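Local coordinates for protein blue-light receptor of the bluf-family (Rhodobacter sphaeroides, PDB 2BYC) that probably senses blue light through a flavin, here flavin mononucleotide, bound in a BLUF domain, at residues L5-Y10 with V51-G56; R13-D18 with R73-L78; I42-G47 with E111-S116. One frame throughout, in Å; residues are numbered along the deposited sequence. Where two conformers were deposited one is given.

Contact 1 (L5-Y10 with V51-G56). With FMN (flavin mononucleotide), chain C.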
loop_
_atom_site.group_PDB
_atom_site.type_symbol
_atom_site.label_atom_id
_atom_site.label_comp_id
_atom_site.label_asym_id
_atom_site.label_seq_id
_atom_site.Cartn_x
_atom_site.Cartn_y
_atom_site.Cartn_z
ATOM N N LEU A 5 7.597 -7.239 -13.298
ATOM C CA LEU A 5 7.284 -6.440 -12.133
ATOM C C LEU A 5 5.926 -5.765 -12.348
ATOM O O LEU A 5 5.686 -5.120 -13.379
ATOM C CB LEU A 5 8.385 -5.402 -11.955
ATOM C CG LEU A 5 8.646 -4.552 -10.696
ATOM C CD1 LEU A 5 9.045 -5.395 -9.532
ATOM C CD2 LEU A 5 9.844 -3.706 -11.018
ATOM N N VAL A 6 5.068 -5.887 -11.352
ATOM C CA VAL A 6 3.762 -5.182 -11.379
ATOM C C VAL A 6 3.550 -4.310 -10.139
ATOM O O VAL A 6 4.242 -4.452 -9.200
ATOM C CB VAL A 6 2.629 -6.164 -11.540
ATOM C CG1 VAL A 6 2.631 -6.764 -12.979
ATOM C CG2 VAL A 6 2.670 -7.222 -10.419
ATOM N N SER A 7 2.604 -3.378 -10.187
ATOM C CA SER A 7 2.161 -2.647 -8.993
ATOM C C SER A 7 0.663 -2.857 -8.852
ATOM O O SER A 7 -0.072 -2.533 -9.791
ATOM C CB SER A 7 2.453 -1.128 -9.178
ATOM O OG SER A 7 2.081 -0.372 -8.013
ATOM N N LEU A 8 0.190 -3.334 -7.710
ATOM C CA LEU A 8 -1.264 -3.390 -7.468
ATOM C C LEU A 8 -1.657 -2.461 -6.354
ATOM O O LEU A 8 -0.940 -2.398 -5.389
ATOM C CB LEU A 8 -1.634 -4.823 -7.039
ATOM C CG LEU A 8 -3.035 -5.328 -6.858
ATOM C CD1 LEU A 8 -2.756 -6.799 -7.060
ATOM C CD2 LEU A 8 -3.381 -5.125 -5.382
ATOM N N THR A 9 -2.783 -1.762 -6.493
ATOM C CA THR A 9 -3.258 -0.885 -5.425
ATOM C C THR A 9 -4.711 -1.267 -5.240
ATOM O O THR A 9 -5.399 -1.401 -6.229
ATOM C CB THR A 9 -3.269 0.578 -5.934
ATOM O OG1 THR A 9 -1.911 0.964 -6.124
ATOM C CG2 THR A 9 -3.824 1.481 -4.931
ATOM N N TYR A 10 -5.126 -1.452 -3.970
ATOM C CA TYR A 10 -6.479 -1.780 -3.609
ATOM C C TYR A 10 -6.875 -0.872 -2.452
ATOM O O TYR A 10 -6.061 -0.261 -1.804
ATOM C CB TYR A 10 -6.605 -3.310 -3.248
ATOM C CG TYR A 10 -5.963 -3.597 -1.925
ATOM C CD1 TYR A 10 -6.593 -3.212 -0.757
ATOM C CD2 TYR A 10 -4.740 -4.285 -1.833
ATOM C CE1 TYR A 10 -6.005 -3.421 0.452
ATOM C CE2 TYR A 10 -4.145 -4.516 -0.598
ATOM C CZ TYR A 10 -4.804 -4.111 0.527
ATOM O OH TYR A 10 -4.296 -4.274 1.779
ATOM N N VAL A 51 -5.520 2.055 1.903
ATOM C CA VAL A 51 -5.170 1.991 0.476
ATOM C C VAL A 51 -3.786 1.388 0.522
ATOM O O VAL A 51 -2.945 1.855 1.222
ATOM C CB VAL A 51 -5.224 3.379 -0.215
ATOM C CG1 VAL A 51 -4.714 3.260 -1.618
ATOM C CG2 VAL A 51 -6.748 3.880 -0.286
ATOM N N GLN A 52 -3.614 0.258 -0.159
ATOM C CA GLN A 52 -2.316 -0.407 -0.195
ATOM C C GLN A 52 -1.796 -0.536 -1.624
ATOM O O GLN A 52 -2.548 -0.861 -2.513
ATOM C CB GLN A 52 -2.331 -1.750 0.566
ATOM C CG GLN A 52 -0.929 -2.227 0.709
ATOM C CD GLN A 52 -0.835 -3.520 1.454
ATOM O OE1 GLN A 52 -1.717 -4.380 1.397
ATOM N NE2 GLN A 52 0.243 -3.667 2.158
ATOM N N THR A 53 -0.514 -0.208 -1.816
ATOM C CA THR A 53 0.174 -0.426 -3.080
ATOM C C THR A 53 1.286 -1.406 -2.822
ATOM O O THR A 53 2.094 -1.148 -1.924
ATOM C CB THR A 53 0.835 0.839 -3.511
ATOM O OG1 THR A 53 -0.186 1.779 -3.877
ATOM C CG2 THR A 53 1.744 0.573 -4.737
ATOM N N ILE A 54 1.322 -2.514 -3.555
ATOM C CA ILE A 54 2.451 -3.467 -3.407
ATOM C C ILE A 54 2.996 -3.669 -4.752
ATOM O O ILE A 54 2.234 -3.652 -5.742
ATOM C CB ILE A 54 1.960 -4.866 -2.922
ATOM C CG1 ILE A 54 0.827 -5.341 -3.834
ATOM C CG2 ILE A 54 1.580 -4.831 -1.426
ATOM C CD1 ILE A 54 0.216 -6.643 -3.482
ATOM N N GLU A 55 4.309 -3.799 -4.840
ATOM C CA GLU A 55 4.912 -3.897 -6.186
ATOM C C GLU A 55 5.973 -4.968 -6.073
ATOM O O GLU A 55 6.562 -5.159 -5.046
ATOM C CB GLU A 55 5.520 -2.611 -6.635
ATOM C CG GLU A 55 6.430 -2.020 -5.633
ATOM C CD GLU A 55 6.774 -0.589 -5.957
ATOM O OE1 GLU A 55 6.116 -0.014 -6.823
ATOM O OE2 GLU A 55 7.711 -0.054 -5.343
ATOM N N GLY A 56 6.124 -5.732 -7.111
ATOM C CA GLY A 56 7.050 -6.849 -7.092
ATOM C C GLY A 56 6.721 -7.775 -8.240
ATOM O O GLY A 56 5.962 -7.423 -9.072
HETATM N N1 FMN C . 0.985 -9.057 5.179
HETATM C C2 FMN C . 2.154 -9.039 4.452
HETATM O O2 FMN C . 2.973 -9.983 4.561
HETATM N N3 FMN C . 2.451 -8.012 3.618
HETATM C C4 FMN C . 1.565 -6.995 3.556
HETATM O O4 FMN C . 1.776 -6.116 2.785
HETATM C C4A FMN C . 0.371 -6.991 4.286
HETATM N N5 FMN C . -0.507 -5.926 4.183
HETATM C C5A FMN C . -1.744 -5.945 4.845
HETATM C C6 FMN C . -2.640 -4.908 4.716
HETATM C C7 FMN C . -3.854 -4.863 5.417
HETATM C C7M FMN C . -4.892 -3.770 5.129
HETATM C C8 FMN C . -4.163 -5.925 6.241
HETATM C C8M FMN C . -5.486 -6.001 6.987
HETATM C C9 FMN C . -3.274 -6.989 6.373
HETATM C C9A FMN C . -2.039 -6.995 5.656
HETATM N N10 FMN C . -1.115 -8.057 5.790
HETATM C C10 FMN C . 0.078 -8.042 5.077
HETATM C "C1'" FMN C . -1.221 -9.061 6.888
HETATM C "C2'" FMN C . -1.437 -10.348 6.128
HETATM O "O2'" FMN C . -2.823 -10.337 5.941
HETATM C "C3'" FMN C . -0.961 -11.634 6.825
HETATM O "O3'" FMN C . -1.830 -11.917 7.876
HETATM C "C4'" FMN C . 0.459 -11.640 7.370
HETATM O "O4'" FMN C . 1.477 -11.644 6.346
HETATM C "C5'" FMN C . 0.668 -12.914 8.194
HETATM O "O5'" FMN C . 0.615 -12.781 9.616
HETATM P P FMN C . 1.197 -14.066 10.379
HETATM O O1P FMN C . 1.260 -13.841 11.897
HETATM O O2P FMN C . 0.209 -15.176 10.041
HETATM O O3P FMN C . 2.547 -14.235 9.725
#
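Tyr10 and Gln52 run side by side toward the flavin, and the tyrosine OH bonds to the amide OE1 of Gln52 at only 2.6 Å, from 36° above the carbonyl plane. Ring and amide stand nearly perpendicular, at 84°. The tyrosine ring leans across onto strand 49-55, beside Gln52, because CG lies between the backbone N and the carbonyl carbon (chi1 72°), which also brings Gln52 O over one ring face. Gln52 NE2 gives bonds to two flavin atoms, FMN N5 at 3.1 Å and FMN O4 at 3.0 Å, which together with the tyrosine bond probably holds the amide in this orientation. This Tyr-Gln-flavin relay is the hallmark of BLUF photoreceptors, and it sits here on two antiparallel strands of the central sheet, with helix 58-69 packed on the face that carries Leu8 and Tyr10. Backbone bonds pair Val6 with Gly56, Leu8 with Ile54 and Tyr10 with Gln52. On the other face, Thr9 and Thr53 both pack on His125 of helix 120-131. The buried Glu55 carboxylate takes bonds from Phe90 N, Arg89 N and Thr40 OG1. Farther along, Leu5 CD1 presses tightly on Gly56 CA at 3.5 Å.

Contact 2 (R13-D18 with R73-L78). With FMN (flavin mononucleotide), chain C.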
loop_
_atom_site.group_PDB
_atom_site.type_symbol
_atom_site.label_atom_id
_atom_site.label_comp_id
_atom_site.label_asym_id
_atom_site.label_seq_id
_atom_site.Cartn_x
_atom_site.Cartn_y
_atom_site.Cartn_z
ATOM N N ARG A 13 -12.018 -1.317 3.522
ATOM C CA ARG A 13 -12.516 -0.742 4.763
ATOM C C ARG A 13 -11.850 -1.349 5.939
ATOM O O ARG A 13 -11.804 -2.571 6.092
ATOM C CB ARG A 13 -13.987 -1.069 4.956
ATOM C CG ARG A 13 -14.882 -0.044 4.460
ATOM C CD ARG A 13 -15.684 0.580 5.598
ATOM N NE ARG A 13 -16.178 1.887 5.150
ATOM C CZ ARG A 13 -16.709 2.797 5.955
ATOM N NH1 ARG A 13 -16.814 2.537 7.271
ATOM N NH2 ARG A 13 -17.092 3.971 5.450
ATOM N N VAL A 14 -11.393 -0.480 6.805
ATOM C CA VAL A 14 -10.774 -0.884 8.053
ATOM C C VAL A 14 -11.708 -1.713 8.918
ATOM O O VAL A 14 -12.861 -1.402 9.039
ATOM C CB VAL A 14 -10.316 0.353 8.778
ATOM C CG1 VAL A 14 -10.173 0.124 10.214
ATOM C CG2 VAL A 14 -8.994 0.782 8.166
ATOM N N ARG A 15 -11.204 -2.788 9.490
ATOM C CA ARG A 15 -12.013 -3.524 10.396
ATOM C C ARG A 15 -11.176 -3.987 11.592
ATOM O O ARG A 15 -10.944 -5.196 11.821
ATOM C CB ARG A 15 -12.673 -4.668 9.662
ATOM C CG ARG A 15 -13.838 -5.185 10.400
ATOM C CD ARG A 15 -13.931 -6.663 10.158
ATOM N NE ARG A 15 -15.209 -7.159 10.606
ATOM C CZ ARG A 15 -15.726 -8.326 10.251
ATOM N NH1 ARG A 15 -15.049 -9.141 9.419
ATOM N NH2 ARG A 15 -16.913 -8.672 10.760
ATOM N N LEU A 16 -10.742 -2.994 12.365
ATOM C CA LEU A 16 -9.701 -3.165 13.395
ATOM C C LEU A 16 -10.282 -3.200 14.816
ATOM O O LEU A 16 -10.972 -2.291 15.212
ATOM C CB LEU A 16 -8.758 -1.978 13.299
ATOM C CG LEU A 16 -8.012 -1.755 11.997
ATOM C CD1 LEU A 16 -6.999 -0.693 12.273
ATOM C CD2 LEU A 16 -7.329 -3.036 11.661
ATOM N N ALA A 17 -9.993 -4.245 15.589
ATOM C CA ALA A 17 -10.523 -4.324 16.964
ATOM C C ALA A 17 -9.782 -3.253 17.753
ATOM O O ALA A 17 -10.385 -2.527 18.543
ATOM C CB ALA A 17 -10.300 -5.738 17.538
ATOM N N ASP A 18 -8.490 -3.078 17.449
ATOM C CA ASP A 18 -7.620 -2.119 18.133
ATOM C C ASP A 18 -6.572 -1.687 17.168
ATOM O O ASP A 18 -5.594 -2.389 17.014
ATOM C CB ASP A 18 -6.912 -2.821 19.314
ATOM C CG ASP A 18 -6.161 -1.857 20.234
ATOM O OD1 ASP A 18 -5.816 -0.730 19.799
ATOM O OD2 ASP A 18 -5.909 -2.232 21.406
ATOM N N ARG A 73 -9.175 -8.113 9.060
ATOM C CA ARG A 73 -9.040 -6.789 9.651
ATOM C C ARG A 73 -9.399 -5.713 8.658
ATOM O O ARG A 73 -9.202 -4.511 8.928
ATOM C CB ARG A 73 -7.645 -6.609 10.252
ATOM C CG ARG A 73 -7.338 -7.600 11.425
ATOM C CD ARG A 73 -5.906 -7.534 11.835
ATOM N NE ARG A 73 -5.114 -8.384 10.969
ATOM C CZ ARG A 73 -3.817 -8.596 11.107
ATOM N NH1 ARG A 73 -3.121 -8.030 12.114
ATOM N NH2 ARG A 73 -3.193 -9.336 10.203
ATOM N N HIS A 74 -9.917 -6.121 7.500
ATOM C CA HIS A 74 -10.490 -5.150 6.529
ATOM C C HIS A 74 -11.544 -5.813 5.690
ATOM O O HIS A 74 -11.529 -7.004 5.600
ATOM C CB HIS A 74 -9.428 -4.460 5.632
ATOM C CG HIS A 74 -8.589 -5.380 4.780
ATOM N ND1 HIS A 74 -7.752 -4.896 3.792
ATOM C CD2 HIS A 74 -8.422 -6.721 4.769
ATOM C CE1 HIS A 74 -7.098 -5.895 3.221
ATOM N NE2 HIS A 74 -7.483 -7.014 3.792
ATOM N N GLN A 75 -12.408 -5.033 5.052
ATOM C CA GLN A 75 -13.498 -5.569 4.247
ATOM C C GLN A 75 -13.710 -4.747 3.017
ATOM O O GLN A 75 -13.125 -3.685 2.889
ATOM C CB GLN A 75 -14.826 -5.506 5.023
ATOM C CG GLN A 75 -14.967 -4.272 5.877
ATOM C CD GLN A 75 -16.067 -4.371 6.967
ATOM O OE1 GLN A 75 -16.448 -5.470 7.422
ATOM N NE2 GLN A 75 -16.588 -3.211 7.373
ATOM N N GLU A 76 -14.594 -5.245 2.146
ATOM C CA GLU A 76 -14.956 -4.583 0.921
ATOM C C GLU A 76 -13.690 -4.276 0.126
ATOM O O GLU A 76 -13.471 -3.167 -0.289
ATOM C CB GLU A 76 -15.651 -3.276 1.235
ATOM C CG GLU A 76 -16.961 -3.446 2.033
ATOM C CD GLU A 76 -17.594 -2.101 2.376
ATOM O OE1 GLU A 76 -17.528 -1.154 1.524
ATOM O OE2 GLU A 76 -18.146 -1.981 3.506
ATOM N N ILE A 77 -12.837 -5.256 -0.031
ATOM C CA ILE A 77 -11.524 -4.997 -0.716
ATOM C C ILE A 77 -11.835 -4.874 -2.185
ATOM O O ILE A 77 -12.507 -5.773 -2.775
ATOM C CB ILE A 77 -10.612 -6.172 -0.448
ATOM C CG1 ILE A 77 -10.351 -6.229 1.056
ATOM C CG2 ILE A 77 -9.327 -6.091 -1.251
ATOM C CD1 ILE A 77 -10.046 -7.612 1.521
ATOM N N LEU A 78 -11.300 -3.833 -2.810
ATOM C CA LEU A 78 -11.453 -3.763 -4.220
ATOM C C LEU A 78 -10.217 -3.092 -4.819
ATOM O O LEU A 78 -9.752 -2.082 -4.362
ATOM C CB LEU A 78 -12.753 -2.995 -4.459
ATOM C CG LEU A 78 -13.243 -2.856 -5.857
ATOM C CD1 LEU A 78 -13.856 -4.186 -6.321
ATOM C CD2 LEU A 78 -14.266 -1.672 -5.891
HETATM N N1 FMN C . 0.985 -9.057 5.179
HETATM C C2 FMN C . 2.154 -9.039 4.452
HETATM O O2 FMN C . 2.973 -9.983 4.561
HETATM N N3 FMN C . 2.451 -8.012 3.618
HETATM C C4 FMN C . 1.565 -6.995 3.556
HETATM O O4 FMN C . 1.776 -6.116 2.785
HETATM C C4A FMN C . 0.371 -6.991 4.286
HETATM N N5 FMN C . -0.507 -5.926 4.183
HETATM C C5A FMN C . -1.744 -5.945 4.845
HETATM C C6 FMN C . -2.640 -4.908 4.716
HETATM C C7 FMN C . -3.854 -4.863 5.417
HETATM C C7M FMN C . -4.892 -3.770 5.129
HETATM C C8 FMN C . -4.163 -5.925 6.241
HETATM C C8M FMN C . -5.486 -6.001 6.987
HETATM C C9 FMN C . -3.274 -6.989 6.373
HETATM C C9A FMN C . -2.039 -6.995 5.656
HETATM N N10 FMN C . -1.115 -8.057 5.790
HETATM C C10 FMN C . 0.078 -8.042 5.077
HETATM C "C1'" FMN C . -1.221 -9.061 6.888
HETATM C "C2'" FMN C . -1.437 -10.348 6.128
HETATM O "O2'" FMN C . -2.823 -10.337 5.941
HETATM C "C3'" FMN C . -0.961 -11.634 6.825
HETATM O "O3'" FMN C . -1.830 -11.917 7.876
HETATM C "C4'" FMN C . 0.459 -11.640 7.370
HETATM O "O4'" FMN C . 1.477 -11.644 6.346
HETATM C "C5'" FMN C . 0.668 -12.914 8.194
HETATM O "O5'" FMN C . 0.615 -12.781 9.616
HETATM P P FMN C . 1.197 -14.066 10.379
HETATM O O1P FMN C . 1.260 -13.841 11.897
HETATM O O2P FMN C . 0.209 -15.176 10.041
HETATM O O3P FMN C . 2.547 -14.235 9.725
#
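Arg13 and Gln75 form an antiparallel hydrogen-bonded pair where strand 5-14 of the BLUF domain's sheet meets the short strand 74-75, at the dimethylbenzene end of the flavin. Among the backbone bonds, Arg13 N reaches Gln75 O and Gln75 N returns to Arg13 O, each at 2.7 Å. A third, from Arg15 N to Arg73 O, is equally short, with its donor well above the carbonyl plane (53°).

Aliphatic contacts follow the ladder. Arg13 CB meets Gln75 CG at 3.5 Å, and Leu16 CD2 leans on Arg73 CB. The Arg13 and Glu76 side chains run alongside each other with their planar ends 15° apart; Arg13 NE and Glu76 OE2 stay 4.6 Å apart, two opposite charges near each other but not in contact. Arg15 crosses Gln75 at about a right angle, placing Gln75 OE1 over one guanidinium face.

Flavin contacts come from 73-78. His74 CG sits between its backbone N and carbonyl carbon (chi1 59°), turning one ring face onto the methyl carbon FMN C8M, while Ile77 CD1 covers the other. Ser12 OG and Ile68 O hold the two ring nitrogens. With an alanine here, Ser12 OG and Ile68 O would probably lose their ring partners and the methyl FMN C8M its cover. Arg73 bends at chi3 to a salt bridge with Asp71, itself hydrogen-bonded to the flavin, and its guanidinium edge faces the ribityl chain, with Arg73 NH2 3.7 Å from FMN O3'.

Contact 3 (I42-G47 with E111-S116)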
loop_
_atom_site.group_PDB
_atom_site.type_symbol
_atom_site.label_atom_id
_atom_site.label_comp_id
_atom_site.label_asym_id
_atom_site.label_seq_id
_atom_site.Cartn_x
_atom_site.Cartn_y
_atom_site.Cartn_z
ATOM N N ILE A 42 3.531 0.599 0.018
ATOM C CA ILE A 42 3.104 1.542 1.022
ATOM C C ILE A 42 1.651 1.180 1.421
ATOM O O ILE A 42 0.883 0.713 0.608
ATOM C CB ILE A 42 3.211 3.053 0.523
ATOM C CG1 ILE A 42 2.579 3.209 -0.886
ATOM C CG2 ILE A 42 4.619 3.537 0.421
ATOM C CD1 ILE A 42 1.926 4.590 -1.218
ATOM N N LEU A 43 1.319 1.424 2.678
ATOM C CA LEU A 43 -0.012 1.257 3.171
ATOM C C LEU A 43 -0.505 2.540 3.751
ATOM O O LEU A 43 0.133 3.142 4.632
ATOM C CB LEU A 43 0.077 0.264 4.250
ATOM C CG LEU A 43 -1.135 -0.165 5.089
ATOM C CD1 LEU A 43 -2.232 -0.713 4.211
ATOM C CD2 LEU A 43 -0.715 -1.119 6.197
ATOM N N LEU A 44 -1.639 3.005 3.269
ATOM C CA LEU A 44 -2.155 4.280 3.730
ATOM C C LEU A 44 -3.282 3.898 4.656
ATOM O O LEU A 44 -4.074 3.076 4.297
ATOM C CB LEU A 44 -2.643 5.183 2.556
ATOM C CG LEU A 44 -1.609 5.538 1.481
ATOM C CD1 LEU A 44 -1.264 4.433 0.593
ATOM C CD2 LEU A 44 -2.201 6.489 0.569
ATOM N N TYR A 45 -3.363 4.556 5.800
ATOM C CA TYR A 45 -4.359 4.236 6.766
ATOM C C TYR A 45 -4.919 5.584 7.282
ATOM O O TYR A 45 -4.136 6.408 7.702
ATOM C CB TYR A 45 -3.782 3.360 7.848
ATOM C CG TYR A 45 -4.674 3.324 9.071
ATOM C CD1 TYR A 45 -5.865 2.598 9.084
ATOM C CD2 TYR A 45 -4.325 4.071 10.197
ATOM C CE1 TYR A 45 -6.697 2.603 10.222
ATOM C CE2 TYR A 45 -5.116 4.080 11.303
ATOM C CZ TYR A 45 -6.287 3.383 11.315
ATOM O OH TYR A 45 -7.035 3.469 12.486
ATOM N N ASN A 46 -6.242 5.817 7.219
ATOM C CA ASN A 46 -6.799 7.159 7.636
ATOM C C ASN A 46 -7.804 6.953 8.710
ATOM O O ASN A 46 -8.486 7.896 9.100
ATOM C CB ASN A 46 -7.491 7.856 6.462
ATOM C CG ASN A 46 -8.756 7.115 5.987
ATOM O OD1 ASN A 46 -9.483 7.583 5.150
ATOM N ND2 ASN A 46 -8.982 5.982 6.503
ATOM N N GLY A 47 -7.873 5.728 9.205
ATOM C CA GLY A 47 -8.793 5.409 10.265
ATOM C C GLY A 47 -10.069 4.751 9.767
ATOM O O GLY A 47 -10.797 4.182 10.555
ATOM N N GLU A 111 -6.953 12.699 1.897
ATOM C CA GLU A 111 -6.941 12.075 3.224
ATOM C C GLU A 111 -8.127 11.110 3.362
ATOM O O GLU A 111 -8.048 10.125 4.088
ATOM C CB GLU A 111 -6.894 13.153 4.352
ATOM C CG GLU A 111 -7.437 12.713 5.760
ATOM C CD GLU A 111 -8.168 13.830 6.576
ATOM O OE1 GLU A 111 -7.783 15.031 6.533
ATOM O OE2 GLU A 111 -9.138 13.485 7.294
ATOM N N ARG A 112 -9.217 11.374 2.634
ATOM C CA ARG A 112 -10.382 10.540 2.744
ATOM C C ARG A 112 -10.133 9.191 2.084
ATOM O O ARG A 112 -10.795 8.211 2.442
ATOM C CB ARG A 112 -11.661 11.199 2.183
ATOM C CG ARG A 112 -12.262 12.263 3.152
ATOM C CD ARG A 112 -13.804 12.379 3.062
ATOM N NE ARG A 112 -14.203 13.736 3.479
ATOM C CZ ARG A 112 -15.371 14.345 3.241
ATOM N NH1 ARG A 112 -16.349 13.743 2.577
ATOM N NH2 ARG A 112 -15.545 15.597 3.675
ATOM N N LEU A 113 -9.221 9.144 1.105
ATOM C CA LEU A 113 -8.925 7.843 0.425
ATOM C C LEU A 113 -10.194 7.226 -0.228
ATOM O O LEU A 113 -10.515 5.999 -0.127
ATOM C CB LEU A 113 -8.309 6.876 1.410
ATOM C CG LEU A 113 -6.969 7.262 2.015
ATOM C CD1 LEU A 113 -6.475 6.034 2.771
ATOM C CD2 LEU A 113 -6.043 7.582 0.900
ATOM N N ASP A 114 -10.908 8.090 -0.907
ATOM C CA ASP A 114 -12.130 7.653 -1.500
ATOM C C ASP A 114 -11.777 7.074 -2.830
ATOM O O ASP A 114 -12.469 6.146 -3.264
ATOM C CB ASP A 114 -13.168 8.747 -1.574
ATOM C CG ASP A 114 -14.210 8.574 -0.509
ATOM O OD1 ASP A 114 -14.446 7.377 -0.199
ATOM O OD2 ASP A 114 -14.767 9.580 0.052
ATOM N N LEU A 115 -10.641 7.543 -3.384
ATOM C CA LEU A 115 -10.196 7.271 -4.755
ATOM C C LEU A 115 -11.269 7.542 -5.825
ATOM O O LEU A 115 -11.375 6.775 -6.767
ATOM C CB LEU A 115 -9.678 5.811 -4.929
ATOM C CG LEU A 115 -8.276 5.322 -4.523
ATOM C CD1 LEU A 115 -7.627 6.011 -3.358
ATOM C CD2 LEU A 115 -8.352 3.816 -4.332
ATOM N N SER A 116 -12.056 8.609 -5.696
ATOM C CA SER A 116 -13.099 8.861 -6.682
ATOM C C SER A 116 -12.552 9.604 -7.855
ATOM O O SER A 116 -13.052 9.480 -8.969
ATOM C CB SER A 116 -14.153 9.743 -6.084
ATOM O OG SER A 116 -14.408 9.354 -4.764
#
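Strand 40-45 of the BLUF sheet and the irregular loop between helices 100-106 and 120-131 meet here, on the side of the sheet turned away from the flavin. Leu44 points at the loop and Leu113 points back, their side chains crossing at a slant. Leu44 CB lies 3.9 Å from Leu113 CD1, and a second methyl contact joins Leu44 CD2 to Leu113 CD2 at 4.0 Å. Each leucine has CG anti to its carbonyl carbon (Leu113 chi1 -63°), and Leu113 thereby spreads both methyls over the strand. Its backbone, with positive phi and psi, turns this side chain inward while Arg112 and Asp114, the residues flanking it, point away from the strand. Leu124 and Ile128 of helix 120-131 also pack on Leu44, whereas Leu103 of helix 100-106 and Val51 of the adjacent strand touch Leu113, so the pair is part of an apolar layer between the sheet and the C-terminal helices.

Where the strand ends, Asn46 and Leu113 lie antiparallel alongside each other, and the side-chain amide of Asn46 comes up to the loop backbone. Asn46 O takes a hydrogen bond from Arg100 NE, tying this corner to helix 100-106. Nearer the loop, Asn46 CB approaches Glu111 O to 3.3 Å.

How the contacts relate
All three contacts reach one sheet, contact 3 through strand 40-45, and their segments alternate along the chain. Strand 5-14 serves both contact 1 and contact 2, whose centres are about 18 Å apart; they touch where Tyr10 OH comes 3.5 Å from His74 CE1. Both touch the flavin, contact 1 at N5 and O4, contact 2 at the dimethylbenzene end. Contact 3 joins contact 1 through the neighbouring strand: Val51 O and Leu44 N, 2.7 Å apart, probably share a hydrogen bond, as do Thr53 N and Ile42 O at 2.9 Å. The side chain of Leu44 is about 10 Å from the flavin and about 6 Å from that of Gln52. Contacts 2 and 3 meet through Tyr45, against Val14 and Leu16.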